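Side-chain contact in DraIII (Deinococcus radiophilus, PDB 4L0K), which is a type II restriction endonuclease that cuts double-stranded DNA, probably with a nuclease centre of the His-Me finger kind: residues Pro36-Leu41 / Arg47-Ile52. Numbering follows the deposited sequence.
Sequences PFLVSL and RIAAKI
With CG of Leu-41 turned opposite its backbone N (chi1 -162°), its CD2 methyl enters the seam between two consecutive helices; in both isoleucines CG2 is likewise anti to N, which brings CG2 of Ile-48 to Leu-41 and CG2 of Ile-52 to Leu-38, while the CG1 branch of Ile-52, beside N, carries CD1 to Leu-41. Methyl CD2 of Leu-41 makes two of the contacts: it meets CD1 of Ile-52 at 3.8 Å, the two side chains crossing at about a right angle, and lies 4.0 Å from CG2 of Ile-48. Forked leucine and beta-branched isoleucine suit this seam because two branches let one side chain reach two neighbours. Leu-38 divides its fork, CD1 reaching CG2 of Ile-52 at 4.1 Å while CD2 packs 4.2 Å from CB of Ala-49. Alanine suits that site because the backbones come nearest here, CA of Leu-41 lying 5.7 Å from CA of Ala-49, and its lone methyl faces the C atom of Leu-41 at 4.1 Å. No hydrogen bond spans this buried, apolar packing of successive helices 39-44 and 46-57. Thr-123 of helix 112-126 touches both Leu-38 and Ile-52, Tyr-127 packs on Leu-41, and Phe-37 reaches helix 137-147 at Leu-143.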
loop_
_atom_site.group_PDB
_atom_site.type_symbol
_atom_site.label_atom_id
_atom_site.label_comp_id
_atom_site.label_asym_id
_atom_site.label_seq_id
_atom_site.Cartn_x
_atom_site.Cartn_y
_atom_site.Cartn_z
ATOM N N PRO A 36 -21.702 24.471 -6.893
ATOM C CA PRO A 36 -22.298 24.870 -8.180
ATOM C C PRO A 36 -21.533 24.322 -9.390
ATOM O O PRO A 36 -22.138 23.805 -10.335
ATOM C CB PRO A 36 -22.224 26.402 -8.146
ATOM C CG PRO A 36 -21.161 26.729 -7.128
ATOM C CD PRO A 36 -21.270 25.642 -6.102
ATOM N N PHE A 37 -20.208 24.406 -9.326
ATOM C CA PHE A 37 -19.314 23.877 -10.364
ATOM C C PHE A 37 -19.426 22.365 -10.595
ATOM O O PHE A 37 -18.856 21.841 -11.549
ATOM C CB PHE A 37 -17.866 24.263 -10.044
ATOM C CG PHE A 37 -17.427 23.865 -8.660
ATOM C CD1 PHE A 37 -17.760 24.642 -7.557
ATOM C CD2 PHE A 37 -16.689 22.705 -8.457
ATOM C CE1 PHE A 37 -17.369 24.274 -6.283
ATOM C CE2 PHE A 37 -16.301 22.334 -7.181
ATOM C CZ PHE A 37 -16.634 23.121 -6.099
ATOM N N LEU A 38 -20.157 21.663 -9.731
ATOM C CA LEU A 38 -20.386 20.234 -9.931
ATOM C C LEU A 38 -21.767 19.877 -10.495
ATOM O O LEU A 38 -22.018 18.702 -10.820
ATOM C CB LEU A 38 -20.116 19.451 -8.648
ATOM C CG LEU A 38 -18.628 19.144 -8.419
ATOM C CD1 LEU A 38 -18.394 18.642 -7.024
ATOM C CD2 LEU A 38 -18.140 18.140 -9.445
ATOM N N VAL A 39 -22.642 20.875 -10.654
ATOM C CA VAL A 39 -24.018 20.570 -11.061
ATOM C C VAL A 39 -24.070 19.750 -12.359
ATOM O O VAL A 39 -24.575 18.627 -12.369
ATOM C CB VAL A 39 -24.931 21.839 -11.134
ATOM C CG1 VAL A 39 -26.269 21.500 -11.767
ATOM C CG2 VAL A 39 -25.145 22.427 -9.743
ATOM N N SER A 40 -23.499 20.284 -13.431
ATOM C CA SER A 40 -23.434 19.552 -14.698
ATOM C C SER A 40 -22.792 18.176 -14.537
ATOM O O SER A 40 -23.307 17.182 -15.076
ATOM C CB SER A 40 -22.687 20.353 -15.757
ATOM O OG SER A 40 -23.323 21.596 -15.984
ATOM N N LEU A 41 -21.702 18.100 -13.774
ATOM C CA LEU A 41 -21.033 16.810 -13.645
ATOM C C LEU A 41 -21.963 15.811 -12.940
ATOM O O LEU A 41 -22.055 14.644 -13.354
ATOM C CB LEU A 41 -19.673 16.928 -12.946
ATOM C CG LEU A 41 -18.739 15.728 -13.168
ATOM C CD1 LEU A 41 -18.445 15.556 -14.659
ATOM C CD2 LEU A 41 -17.461 15.909 -12.392
ATOM N N ARG A 47 -21.520 9.339 -10.042
ATOM C CA ARG A 47 -20.467 8.796 -9.175
ATOM C C ARG A 47 -19.149 9.567 -9.244
ATOM O O ARG A 47 -18.413 9.622 -8.264
ATOM C CB ARG A 47 -20.262 7.299 -9.382
ATOM C CG ARG A 47 -21.375 6.485 -8.707
ATOM C CD ARG A 47 -21.373 5.012 -9.113
ATOM N NE ARG A 47 -22.314 4.252 -8.296
ATOM C CZ ARG A 47 -22.899 3.117 -8.667
ATOM N NH1 ARG A 47 -22.649 2.597 -9.861
ATOM N NH2 ARG A 47 -23.744 2.499 -7.840
ATOM N N ILE A 48 -18.856 10.200 -10.372
ATOM C CA ILE A 48 -17.618 10.970 -10.430
ATOM C C ILE A 48 -17.778 12.233 -9.588
ATOM O O ILE A 48 -16.897 12.554 -8.789
ATOM C CB ILE A 48 -17.160 11.311 -11.868
ATOM C CG1 ILE A 48 -16.808 10.031 -12.626
ATOM C CG2 ILE A 48 -15.918 12.233 -11.848
ATOM C CD1 ILE A 48 -16.341 10.309 -14.054
ATOM N N ALA A 49 -18.902 12.931 -9.753
ATOM C CA ALA A 49 -19.190 14.109 -8.920
ATOM C C ALA A 49 -19.130 13.755 -7.435
ATOM O O ALA A 49 -18.478 14.462 -6.642
ATOM C CB ALA A 49 -20.556 14.696 -9.262
ATOM N N ALA A 50 -19.784 12.650 -7.067
ATOM C CA ALA A 50 -19.824 12.242 -5.654
ATOM C C ALA A 50 -18.442 11.852 -5.139
ATOM O O ALA A 50 -18.097 12.155 -4.002
ATOM C CB ALA A 50 -20.831 11.114 -5.417
ATOM N N LYS A 51 -17.648 11.190 -5.976
ATOM C CA LYS A 51 -16.291 10.833 -5.571
ATOM C C LYS A 51 -15.409 12.071 -5.394
ATOM O O LYS A 51 -14.607 12.130 -4.470
ATOM C CB LYS A 51 -15.648 9.816 -6.525
ATOM C CG LYS A 51 -15.977 8.357 -6.177
ATOM C CD LYS A 51 -15.224 7.362 -7.061
ATOM C CE LYS A 51 -16.127 6.729 -8.116
ATOM N NZ LYS A 51 -16.869 5.553 -7.578
ATOM N N ILE A 52 -15.564 13.058 -6.270
ATOM C CA ILE A 52 -14.865 14.339 -6.091
ATOM C C ILE A 52 -15.243 15.000 -4.748
ATOM O O ILE A 52 -14.363 15.333 -3.944
ATOM C CB ILE A 52 -15.103 15.312 -7.275
ATOM C CG1 ILE A 52 -14.273 14.858 -8.474
ATOM C CG2 ILE A 52 -14.748 16.750 -6.876
ATOM C CD1 ILE A 52 -14.679 15.483 -9.793
#